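Local coordinates for protein Bug27 (Bordetella pertussis, PDB 2QPQ) that probably binds a small solute in the periplasm as a Venus-flytrap receptor of the Bug family of solute-binding proteins, at residues N7-I12 against L37-V42; V14-G19 against M70-F75; V107-S112 against L173-G178; Q142-E147 against A291-I296. One frame throughout, in Å; residues are numbered along the deposited sequence.

Contacts 1 and 2 belong to one stretch of parallel sheet. Strand 10-14 pairs with strand 41-45 in contact 1 and with strand 67-72 in contact 2. The two contacts touch where Ile12 CG2 packs on Met70 CB, 4.2 Å apart. Contact 3 lies far off along the same mixed sheet, its centre about 44 Å from that of contact 1. Contact 4 joins two helices, and its nearest atoms are about 6 Å from contact 2 and about 9 Å from contact 3. A citrate, probably from the crystallisation liquor, lies about 4 Å from the Asn72 side chain of contact 2 and close to Gln142 of contact 4, consistent with a pocket there.

Contact 1: N7-I12 against L37-V42; sequences NKPLDI and LGQTAV
Ile12 N donates to Val42 O at 2.8 Å. The N-H points almost straight at the oxygen, with an angle of 178°, and meets the carbonyl nearly end-on. One step back, Val42 N donates to Leu10 O at 2.9 Å. This bond is more bent (137°), and the donor is tilted out of the carbonyl plane. The first rung, from Leu10 N to Thr40 O, is weak. The ladder thus straightens as the strands get under way. Leu10 pairs with Ala41 and Asp11 with Val42 in parallel register. They belong to the beta-alpha-beta unit of strand 10-14, helix 21-35 and strand 41-45. On the face that meets the helix, Ile12 CD1 lies 3.9 Å from Ala41 CB. Leu10 also reaches Leu33 of that helix, and Ile12 reaches Ala26. The other face carries Asp11 and Val42. There Asp11 OD2 makes a salt bridge with Arg61. Pro9 CB meets Val42 CG2 at 4.2 Å. Toward Asn7 and Gln39 no hydrogen bond joins the two segments, and the Gln39 side chain packs on backbone. The Gln39 chain bends sharply at its second torsion (chi2 -86°), which lays its amide along the backbone of 7-9. Its OE1 is 3.3 Å from Pro9 N, which has no hydrogen to give. Its NE2 comes to 3.6 Å from Asn7 O. Much of this end is exposed.

Contact 2: V14-G19 against M70-F75; sequences VTFPPG and MVNSSF
Thr15 holds the carbonyl oxygen of Met70 with two donors. Thr15 OG1 donates to Met70 O at 2.8 Å, in the carbonyl plane and on a lone pair. Thr15 N donates to Met70 O at 3.3 Å, nearly in line with the carbonyl. The site lies at the C-terminal end of strand 10-14 of the alpha/beta fold, beside the last residues of the parallel strand 67-72, with Val14 bridged to Met70. The hydroxyl sits between the backbone N and the carbonyl carbon (chi1 49°), so that it reaches the same oxygen as its own amide. Thr15 CG2 then points beside the backbone N and packs on Val71 CG1.

The Phe16 side chain crosses that of Asn72 at about a right angle, ring and amide planes 44° apart. Phe16 CZ lies 3.5 Å from Ser74 CB. Further out, strand 67-72 passes into helix 74-81 after a short turn, and Phe75 N donates to Asn72 O at 2.9 Å across it. Ser73 OG bonds Trp229 N of strand 227-235. The Asn72 side chain is about 4 Å from a bound citrate, probably from the crystallisation liquor, which may mark a pocket. A water bridges the two segments, in plane at the edge of the Phe16 ring. It donates to Thr15 OG1 at 2.8 Å and accepts from Asn72 N at 2.8 Å.

Contact 3: V107-S112 against L173-G178; sequences VVPAGS and LGSQIG
Ser175 OG lies anti to its own carbonyl carbon (chi1 -60°), which sets it against the Pro109 ring, 3.4 Å from Pro109 CB. Val108 CG1 is likewise anti to its carbonyl carbon (chi1 -63°), and this turns the methyl to Gly178 O at 3.3 Å. The contact joins the end of the long strand 93-109 to the loop that links helix 165-173 to strand 180-183. That strand runs antiparallel to 93-109 in the same sheet. A type II beta turn from Pro109 to Ser112 follows the strand, closed by Ser112 N donating to Pro109 O at 3.0 Å. Gly111 takes the third place of the turn with a positive phi of 77°.

No direct hydrogen bond spans the two segments. Instead Pro109 fits its ring against the loop. CB and CG face Ser175 OG, and CD lies 3.3 Å from Gly178 O. The same ring also touches Val172 of helix 165-173. Gly178 O is therefore flanked by two carbon groups, Val108 CG1 and Pro109 CD. Its polar need is met by a water that also binds Ser112 OG. Ser112 OG is also hydrogen-bonded to Tyr114 N, which helps fix the hydroxyl. Another water joins Ala110 O and Ser175 OG, but weakly. The stronger water bridge is symmetric in length, 2.7 Å to Ser112 OG and 2.7 Å to Gly178 O.

Contact 4: Q142-E147 against A291-I296; sequences QHLAGE and ALTKQI
Leu144, Leu292 and Thr293 form the buried part of this helix pair. Thr293 CG2 meets the forked tip of Leu144, 3.7 Å from CD2 and 3.9 Å from CD1. Thr293 turns only its methyl to the contact in this way, as its OG1 bonds back to Phe289 O in its own helix. Leu292 comes in beside them. Its CG is anti to the backbone N (chi1 178°), which extends the chain to Leu144, and Leu292 CD2 lies 4.1 Å from Leu144 CB and 3.9 Å from Leu144 O. Helix 74-81 also borders this cluster, with Val77 on Leu144 and Val81 on Thr293.

The Glu147-Ile296 pair, by contrast, is partly exposed, although its atoms come just as close. Ile296 CD1 packs on the aliphatic part of Glu147, 3.7 Å from CG. Glu147 bends at its second torsion (chi2 -55°), which folds the carboxylate back. Its OE1 skirts Ile296 CG2 at 3.9 Å. Its OE2 is hydrogen-bonded to Tyr133 OH, so the acid has a polar partner away from the isoleucine. No hydrogen bond joins the two segments.

The axes of segments 142-147 and 291-296 pass 10.9 Å apart at 62°. The contact sets the long C-terminal helix 275-296 against helix 141-153, the connecting helix of a beta-alpha-beta unit with parallel strands 132-135 and 158-161.

Contact 1: N7-I12 against L37-V42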
loop_
_atom_site.group_PDB
_atom_site.type_symbol
_atom_site.label_atom_id
_atom_site.label_comp_id
_atom_site.label_asym_id
_atom_site.label_seq_id
_atom_site.Cartn_x
_atom_site.Cartn_y
_atom_site.Cartn_z
ATOM N N ASN A 7 -2.390 -24.978 16.819
ATOM C CA ASN A 7 -1.876 -25.691 18.036
ATOM C C ASN A 7 -0.479 -25.269 18.573
ATOM O O ASN A 7 0.058 -25.852 19.548
ATOM C CB ASN A 7 -1.917 -27.220 17.822
ATOM C CG ASN A 7 -0.980 -27.707 16.707
ATOM O OD1 ASN A 7 0.040 -27.085 16.382
ATOM N ND2 ASN A 7 -1.313 -28.865 16.138
ATOM N N LYS A 8 0.124 -24.299 17.892
ATOM C CA LYS A 8 1.304 -23.604 18.355
ATOM C C LYS A 8 1.065 -22.158 17.887
ATOM O O LYS A 8 0.053 -21.884 17.200
ATOM C CB LYS A 8 2.586 -24.211 17.741
ATOM C CG LYS A 8 2.666 -24.087 16.225
ATOM C CD LYS A 8 3.821 -24.873 15.633
ATOM C CE LYS A 8 4.009 -24.500 14.178
ATOM N NZ LYS A 8 4.889 -25.478 13.465
ATOM N N PRO A 9 1.957 -21.218 18.288
ATOM C CA PRO A 9 1.806 -19.836 17.832
ATOM C C PRO A 9 1.762 -19.761 16.302
ATOM O O PRO A 9 2.347 -20.607 15.635
ATOM C CB PRO A 9 3.078 -19.158 18.338
ATOM C CG PRO A 9 3.494 -19.965 19.548
ATOM C CD PRO A 9 3.105 -21.384 19.206
ATOM N N LEU A 10 1.037 -18.781 15.778
ATOM C CA LEU A 10 1.218 -18.344 14.398
ATOM C C LEU A 10 2.430 -17.411 14.351
ATOM O O LEU A 10 2.825 -16.811 15.351
ATOM C CB LEU A 10 -0.035 -17.640 13.854
ATOM C CG LEU A 10 -1.288 -18.375 13.375
ATOM C CD1 LEU A 10 -1.635 -19.654 14.084
ATOM C CD2 LEU A 10 -2.453 -17.381 13.392
ATOM N N ASP A 11 3.047 -17.331 13.186
ATOM C CA ASP A 11 4.197 -16.468 12.982
ATOM C C ASP A 11 3.803 -15.585 11.804
ATOM O O ASP A 11 3.643 -16.068 10.706
ATOM C CB ASP A 11 5.399 -17.335 12.635
ATOM C CG ASP A 11 6.685 -16.533 12.475
ATOM O OD1 ASP A 11 6.743 -15.358 12.959
ATOM O OD2 ASP A 11 7.648 -17.088 11.892
ATOM N N ILE A 12 3.568 -14.306 12.062
ATOM C CA ILE A 12 3.092 -13.392 11.036
ATOM C C ILE A 12 4.307 -12.542 10.691
ATOM O O ILE A 12 4.839 -11.829 11.555
ATOM C CB ILE A 12 1.928 -12.511 11.555
ATOM C CG1 ILE A 12 0.690 -13.366 11.882
ATOM C CG2 ILE A 12 1.553 -11.401 10.558
ATOM C CD1 ILE A 12 -0.406 -12.539 12.582
ATOM N N LEU A 37 -8.892 -18.032 19.393
ATOM C CA LEU A 37 -8.099 -19.250 19.046
ATOM C C LEU A 37 -6.824 -19.648 19.871
ATOM O O LEU A 37 -6.216 -20.662 19.592
ATOM C CB LEU A 37 -7.909 -19.410 17.508
ATOM C CG LEU A 37 -8.126 -18.284 16.471
ATOM C CD1 LEU A 37 -7.497 -18.617 15.125
ATOM C CD2 LEU A 37 -9.616 -17.990 16.269
ATOM N N GLY A 38 -6.441 -18.872 20.881
ATOM C CA GLY A 38 -5.672 -19.403 22.023
ATOM C C GLY A 38 -4.175 -19.685 21.969
ATOM O O GLY A 38 -3.636 -20.417 22.829
ATOM N N GLN A 39 -3.498 -19.102 20.981
ATOM C CA GLN A 39 -2.043 -19.182 20.849
ATOM C C GLN A 39 -1.579 -17.806 20.368
ATOM O O GLN A 39 -2.352 -17.079 19.743
ATOM C CB GLN A 39 -1.644 -20.272 19.847
ATOM C CG GLN A 39 -1.941 -21.729 20.298
ATOM C CD GLN A 39 -0.827 -22.334 21.152
ATOM O OE1 GLN A 39 0.306 -21.857 21.132
ATOM N NE2 GLN A 39 -1.146 -23.395 21.895
ATOM N N THR A 40 -0.337 -17.453 20.695
ATOM C CA THR A 40 0.235 -16.167 20.340
ATOM C C THR A 40 0.402 -16.124 18.837
ATOM O O THR A 40 1.005 -17.034 18.248
ATOM C CB THR A 40 1.648 -15.975 20.947
ATOM O OG1 THR A 40 1.655 -16.357 22.331
ATOM C CG2 THR A 40 2.115 -14.516 20.805
ATOM N N ALA A 41 -0.165 -15.104 18.208
ATOM C CA ALA A 41 0.195 -14.770 16.855
ATOM C C ALA A 41 1.396 -13.860 16.993
ATOM O O ALA A 41 1.237 -12.638 17.185
ATOM C CB ALA A 41 -0.955 -14.042 16.192
ATOM N N VAL A 42 2.590 -14.435 16.949
ATOM C CA VAL A 42 3.813 -13.642 17.018
ATOM C C VAL A 42 3.949 -12.819 15.734
ATOM O O VAL A 42 3.946 -13.363 14.628
ATOM C CB VAL A 42 5.068 -14.517 17.189
ATOM C CG1 VAL A 42 6.371 -13.634 17.163
ATOM C CG2 VAL A 42 4.970 -15.426 18.456
#

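Contact 2: V14-G19 against M70-F75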
loop_
_atom_site.group_PDB
_atom_site.type_symbol
_atom_site.label_atom_id
_atom_site.label_comp_id
_atom_site.label_asym_id
_atom_site.label_seq_id
_atom_site.Cartn_x
_atom_site.Cartn_y
_atom_site.Cartn_z
ATOM N N VAL A 14 5.937 -9.553 8.822
ATOM C CA VAL A 14 5.542 -8.285 8.217
ATOM C C VAL A 14 6.636 -7.791 7.256
ATOM O O VAL A 14 7.791 -7.751 7.634
ATOM C CB VAL A 14 5.249 -7.205 9.289
ATOM C CG1 VAL A 14 4.574 -6.025 8.638
ATOM C CG2 VAL A 14 4.373 -7.771 10.407
ATOM N N THR A 15 6.233 -7.391 6.050
ATOM C CA THR A 15 7.153 -7.058 4.948
ATOM C C THR A 15 7.625 -5.623 5.047
ATOM O O THR A 15 8.483 -5.203 4.294
ATOM C CB THR A 15 6.451 -7.201 3.574
ATOM O OG1 THR A 15 5.181 -6.520 3.611
ATOM C CG2 THR A 15 6.276 -8.685 3.193
ATOM N N PHE A 16 7.066 -4.871 5.984
ATOM C CA PHE A 16 7.444 -3.456 6.166
ATOM C C PHE A 16 7.748 -3.163 7.618
ATOM O O PHE A 16 7.332 -3.911 8.514
ATOM C CB PHE A 16 6.383 -2.520 5.534
ATOM C CG PHE A 16 6.568 -2.369 4.046
ATOM C CD1 PHE A 16 6.136 -3.376 3.170
ATOM C CD2 PHE A 16 7.283 -1.297 3.524
ATOM C CE1 PHE A 16 6.377 -3.292 1.797
ATOM C CE2 PHE A 16 7.529 -1.202 2.160
ATOM C CZ PHE A 16 7.073 -2.201 1.295
ATOM N N PRO A 17 8.504 -2.079 7.867
ATOM C CA PRO A 17 8.893 -1.878 9.240
ATOM C C PRO A 17 7.811 -1.237 10.131
ATOM O O PRO A 17 6.813 -0.718 9.623
ATOM C CB PRO A 17 10.149 -0.982 9.114
ATOM C CG PRO A 17 10.062 -0.314 7.854
ATOM C CD PRO A 17 9.067 -1.048 6.963
ATOM N N PRO A 18 8.014 -1.262 11.465
ATOM C CA PRO A 18 7.092 -0.500 12.324
ATOM C C PRO A 18 6.955 0.957 11.914
ATOM O O PRO A 18 7.910 1.552 11.394
ATOM C CB PRO A 18 7.744 -0.602 13.692
ATOM C CG PRO A 18 8.425 -1.945 13.627
ATOM C CD PRO A 18 9.053 -1.941 12.262
ATOM N N GLY A 19 5.756 1.501 12.098
ATOM C CA GLY A 19 5.494 2.922 11.838
ATOM C C GLY A 19 4.589 3.107 10.652
ATOM O O GLY A 19 4.048 4.188 10.445
ATOM N N MET A 70 2.433 -10.723 6.030
ATOM C CA MET A 70 1.617 -9.503 5.953
ATOM C C MET A 70 2.157 -8.617 4.832
ATOM O O MET A 70 3.312 -8.217 4.879
ATOM C CB MET A 70 1.628 -8.711 7.274
ATOM C CG MET A 70 0.653 -7.511 7.149
ATOM S SD MET A 70 -1.039 -8.014 7.641
ATOM C CE MET A 70 -1.989 -6.658 7.004
ATOM N N VAL A 71 1.325 -8.343 3.841
ATOM C CA VAL A 71 1.722 -7.637 2.614
ATOM C C VAL A 71 0.904 -6.372 2.383
ATOM O O VAL A 71 -0.240 -6.226 2.854
ATOM C CB VAL A 71 1.631 -8.572 1.316
ATOM C CG1 VAL A 71 2.628 -9.740 1.423
ATOM C CG2 VAL A 71 0.152 -9.151 1.073
ATOM N N ASN A 72 1.470 -5.487 1.583
ATOM C CA ASN A 72 0.659 -4.496 0.923
ATOM C C ASN A 72 0.930 -4.565 -0.583
ATOM O O ASN A 72 1.673 -5.437 -1.044
ATOM C CB ASN A 72 0.900 -3.099 1.509
ATOM C CG ASN A 72 2.346 -2.654 1.388
ATOM O OD1 ASN A 72 3.042 -2.486 2.391
ATOM N ND2 ASN A 72 2.792 -2.445 0.185
ATOM N N SER A 73 0.309 -3.674 -1.342
ATOM C CA SER A 73 0.479 -3.612 -2.806
ATOM C C SER A 73 1.922 -3.675 -3.311
ATOM O O SER A 73 2.161 -4.206 -4.393
ATOM C CB SER A 73 -0.232 -2.375 -3.361
ATOM O OG SER A 73 -1.614 -2.565 -3.227
ATOM N N SER A 74 2.870 -3.171 -2.520
ATOM C CA SER A 74 4.301 -3.312 -2.801
ATOM C C SER A 74 4.653 -4.729 -3.235
ATOM O O SER A 74 5.457 -4.922 -4.134
ATOM C CB SER A 74 5.140 -2.957 -1.562
ATOM O OG SER A 74 5.038 -1.567 -1.200
ATOM N N PHE A 75 4.052 -5.730 -2.587
ATOM C CA PHE A 75 4.271 -7.130 -2.976
ATOM C C PHE A 75 4.003 -7.330 -4.481
ATOM O O PHE A 75 4.713 -8.095 -5.170
ATOM C CB PHE A 75 3.390 -8.067 -2.116
ATOM C CG PHE A 75 3.517 -9.534 -2.477
ATOM C CD1 PHE A 75 4.434 -10.349 -1.803
ATOM C CD2 PHE A 75 2.746 -10.090 -3.515
ATOM C CE1 PHE A 75 4.556 -11.748 -2.127
ATOM C CE2 PHE A 75 2.894 -11.480 -3.876
ATOM C CZ PHE A 75 3.786 -12.293 -3.120
HETATM O O HOH W 1 4.197 -6.026 1.026
#

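Contact 3: V107-S112 against L173-G178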
loop_
_atom_site.group_PDB
_atom_site.type_symbol
_atom_site.label_atom_id
_atom_site.label_comp_id
_atom_site.label_asym_id
_atom_site.label_seq_id
_atom_site.Cartn_x
_atom_site.Cartn_y
_atom_site.Cartn_z
ATOM N N VAL A 107 -0.217 15.640 -2.017
ATOM C CA VAL A 107 -0.249 16.742 -1.042
ATOM C C VAL A 107 0.821 17.807 -1.349
ATOM O O VAL A 107 1.936 17.525 -1.869
ATOM C CB VAL A 107 -0.167 16.243 0.452
ATOM C CG1 VAL A 107 -1.356 15.367 0.775
ATOM C CG2 VAL A 107 1.137 15.413 0.735
ATOM N N VAL A 108 0.449 19.035 -1.032
ATOM C CA VAL A 108 1.310 20.201 -1.219
ATOM C C VAL A 108 1.310 21.005 0.097
ATOM O O VAL A 108 0.392 20.863 0.910
ATOM C CB VAL A 108 0.878 21.099 -2.469
ATOM C CG1 VAL A 108 0.999 20.333 -3.773
ATOM C CG2 VAL A 108 -0.567 21.744 -2.305
ATOM N N PRO A 109 2.365 21.804 0.330
ATOM C CA PRO A 109 2.429 22.643 1.515
ATOM C C PRO A 109 1.256 23.615 1.560
ATOM O O PRO A 109 0.737 24.025 0.503
ATOM C CB PRO A 109 3.708 23.460 1.290
ATOM C CG PRO A 109 4.477 22.762 0.294
ATOM C CD PRO A 109 3.546 21.974 -0.529
ATOM N N ALA A 110 0.848 23.961 2.769
ATOM C CA ALA A 110 -0.018 25.134 3.008
ATOM C C ALA A 110 0.533 26.313 2.221
ATOM O O ALA A 110 1.747 26.579 2.234
ATOM C CB ALA A 110 -0.068 25.471 4.500
ATOM N N GLY A 111 -0.364 26.966 1.480
ATOM C CA GLY A 111 -0.014 28.120 0.669
ATOM C C GLY A 111 0.710 27.845 -0.635
ATOM O O GLY A 111 1.240 28.775 -1.262
ATOM N N SER A 112 0.743 26.575 -1.058
ATOM C CA SER A 112 1.337 26.212 -2.357
ATOM C C SER A 112 0.634 26.881 -3.548
ATOM O O SER A 112 -0.586 27.048 -3.531
ATOM C CB SER A 112 1.203 24.703 -2.546
ATOM O OG SER A 112 1.483 24.331 -3.870
ATOM N N LEU A 173 5.813 19.345 4.468
ATOM C CA LEU A 173 5.468 20.205 5.592
ATOM C C LEU A 173 6.349 21.431 5.740
ATOM O O LEU A 173 5.839 22.495 6.108
ATOM C CB LEU A 173 5.410 19.437 6.911
ATOM C CG LEU A 173 4.211 18.513 7.139
ATOM C CD1 LEU A 173 4.497 17.599 8.331
ATOM C CD2 LEU A 173 2.895 19.306 7.330
ATOM N N GLY A 174 7.646 21.289 5.448
ATOM C CA GLY A 174 8.601 22.395 5.547
ATOM C C GLY A 174 8.847 23.103 4.219
ATOM O O GLY A 174 9.721 23.973 4.151
ATOM N N SER A 175 8.084 22.751 3.178
ATOM C CA SER A 175 8.306 23.274 1.806
ATOM C C SER A 175 9.678 23.003 1.170
ATOM O O SER A 175 10.075 23.652 0.162
ATOM C CB SER A 175 7.996 24.774 1.762
ATOM O OG SER A 175 6.638 24.944 2.141
ATOM N N GLN A 176 10.383 22.017 1.714
ATOM C CA GLN A 176 11.653 21.629 1.139
ATOM C C GLN A 176 11.393 20.883 -0.150
ATOM O O GLN A 176 12.257 20.792 -0.991
ATOM C CB GLN A 176 12.479 20.749 2.085
ATOM C CG GLN A 176 12.298 21.015 3.582
ATOM C CD GLN A 176 12.909 22.304 4.024
ATOM O OE1 GLN A 176 12.686 22.738 5.172
ATOM N NE2 GLN A 176 13.682 22.958 3.125
ATOM N N ILE A 177 10.187 20.334 -0.294
ATOM C CA ILE A 177 9.743 19.811 -1.574
ATOM C C ILE A 177 8.294 20.329 -1.778
ATOM O O ILE A 177 7.539 20.503 -0.800
ATOM C CB ILE A 177 9.870 18.228 -1.668
ATOM C CG1 ILE A 177 9.862 17.777 -3.126
ATOM C CG2 ILE A 177 8.776 17.513 -0.794
ATOM C CD1 ILE A 177 10.428 16.348 -3.388
ATOM N N GLY A 178 7.934 20.586 -3.030
ATOM C CA GLY A 178 6.640 21.204 -3.345
ATOM C C GLY A 178 5.446 20.268 -3.410
ATOM O O GLY A 178 4.275 20.717 -3.462
HETATM O O HOH W 2 4.566 26.693 0.190
HETATM O O HOH W 3 4.034 23.349 -3.769
#

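Contact 4: Q142-E147 against A291-I296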
loop_
_atom_site.group_PDB
_atom_site.type_symbol
_atom_site.label_atom_id
_atom_site.label_comp_id
_atom_site.label_asym_id
_atom_site.label_seq_id
_atom_site.Cartn_x
_atom_site.Cartn_y
_atom_site.Cartn_z
ATOM N N GLN A 142 3.184 4.447 -3.876
ATOM C CA GLN A 142 3.124 5.938 -3.888
ATOM C C GLN A 142 3.994 6.457 -5.026
ATOM O O GLN A 142 3.561 7.267 -5.854
ATOM C CB GLN A 142 3.565 6.507 -2.519
ATOM C CG GLN A 142 2.501 6.279 -1.448
ATOM C CD GLN A 142 2.367 4.803 -1.050
ATOM O OE1 GLN A 142 3.356 4.116 -0.932
ATOM N NE2 GLN A 142 1.116 4.311 -0.878
ATOM N N HIS A 143 5.215 5.939 -5.100
ATOM C CA HIS A 143 6.063 6.181 -6.281
ATOM C C HIS A 143 5.303 5.848 -7.576
ATOM O O HIS A 143 5.209 6.668 -8.483
ATOM C CB HIS A 143 7.349 5.364 -6.147
ATOM C CG HIS A 143 8.261 5.437 -7.333
ATOM N ND1 HIS A 143 9.347 4.595 -7.489
ATOM C CD2 HIS A 143 8.247 6.241 -8.418
ATOM C CE1 HIS A 143 9.962 4.887 -8.619
ATOM N NE2 HIS A 143 9.318 5.888 -9.198
ATOM N N LEU A 144 4.734 4.653 -7.662
ATOM C CA LEU A 144 4.032 4.276 -8.881
ATOM C C LEU A 144 2.783 5.134 -9.186
ATOM O O LEU A 144 2.470 5.348 -10.352
ATOM C CB LEU A 144 3.677 2.787 -8.865
ATOM C CG LEU A 144 4.831 1.768 -8.937
ATOM C CD1 LEU A 144 4.288 0.404 -9.378
ATOM C CD2 LEU A 144 5.991 2.211 -9.795
ATOM N N ALA A 145 2.095 5.635 -8.151
ATOM C CA ALA A 145 0.972 6.551 -8.363
ATOM C C ALA A 145 1.424 7.805 -9.146
ATOM O O ALA A 145 0.741 8.239 -10.097
ATOM C CB ALA A 145 0.264 6.921 -7.053
ATOM N N GLY A 146 2.600 8.328 -8.821
ATOM C CA GLY A 146 3.129 9.544 -9.529
ATOM C C GLY A 146 3.559 9.173 -10.942
ATOM O O GLY A 146 3.349 9.927 -11.902
ATOM N N GLU A 147 4.197 8.018 -11.093
ATOM C CA GLU A 147 4.583 7.577 -12.429
ATOM C C GLU A 147 3.363 7.249 -13.302
ATOM O O GLU A 147 3.352 7.535 -14.488
ATOM C CB GLU A 147 5.560 6.407 -12.332
ATOM C CG GLU A 147 6.960 6.866 -11.805
ATOM C CD GLU A 147 7.541 7.995 -12.652
ATOM O OE1 GLU A 147 7.601 7.803 -13.876
ATOM O OE2 GLU A 147 7.935 9.082 -12.113
ATOM N N ALA A 291 3.559 -4.075 -16.077
ATOM C CA ALA A 291 3.372 -3.342 -17.334
ATOM C C ALA A 291 3.805 -1.861 -17.209
ATOM O O ALA A 291 4.537 -1.317 -18.064
ATOM C CB ALA A 291 1.923 -3.447 -17.772
ATOM N N LEU A 292 3.348 -1.216 -16.146
ATOM C CA LEU A 292 3.721 0.156 -15.839
ATOM C C LEU A 292 5.219 0.331 -15.636
ATOM O O LEU A 292 5.812 1.234 -16.212
ATOM C CB LEU A 292 2.974 0.648 -14.583
ATOM C CG LEU A 292 3.298 2.080 -14.107
ATOM C CD1 LEU A 292 2.973 3.130 -15.196
ATOM C CD2 LEU A 292 2.551 2.349 -12.800
ATOM N N THR A 293 5.834 -0.494 -14.795
ATOM C CA THR A 293 7.265 -0.330 -14.514
ATOM C C THR A 293 8.150 -0.749 -15.720
ATOM O O THR A 293 9.282 -0.269 -15.862
ATOM C CB THR A 293 7.703 -1.053 -13.221
ATOM O OG1 THR A 293 7.437 -2.454 -13.333
ATOM C CG2 THR A 293 6.975 -0.503 -12.031
ATOM N N LYS A 294 7.626 -1.617 -16.579
ATOM C CA LYS A 294 8.264 -1.877 -17.883
ATOM C C LYS A 294 8.222 -0.619 -18.784
ATOM O O LYS A 294 9.265 -0.223 -19.304
ATOM C CB LYS A 294 7.683 -3.113 -18.573
ATOM C CG LYS A 294 8.604 -3.794 -19.597
ATOM C CD LYS A 294 7.871 -4.968 -20.269
ATOM C CE LYS A 294 8.086 -5.030 -21.774
ATOM N NZ LYS A 294 7.623 -6.398 -22.271
ATOM N N GLN A 295 7.065 0.029 -18.914
ATOM C CA GLN A 295 6.953 1.306 -19.667
ATOM C C GLN A 295 8.001 2.338 -19.238
ATOM O O GLN A 295 8.708 2.916 -20.076
ATOM C CB GLN A 295 5.603 1.974 -19.455
ATOM C CG GLN A 295 4.389 1.296 -20.023
ATOM C CD GLN A 295 3.102 2.074 -19.696
ATOM O OE1 GLN A 295 2.896 3.186 -20.201
ATOM N NE2 GLN A 295 2.244 1.496 -18.847
ATOM N N ILE A 296 8.078 2.586 -17.930
ATOM C CA ILE A 296 8.932 3.645 -17.397
ATOM C C ILE A 296 10.377 3.167 -17.161
ATOM O O ILE A 296 11.237 3.953 -16.797
ATOM C CB ILE A 296 8.341 4.268 -16.061
ATOM C CG1 ILE A 296 8.375 3.249 -14.931
ATOM C CG2 ILE A 296 6.915 4.803 -16.266
ATOM C CD1 ILE A 296 8.031 3.829 -13.573
#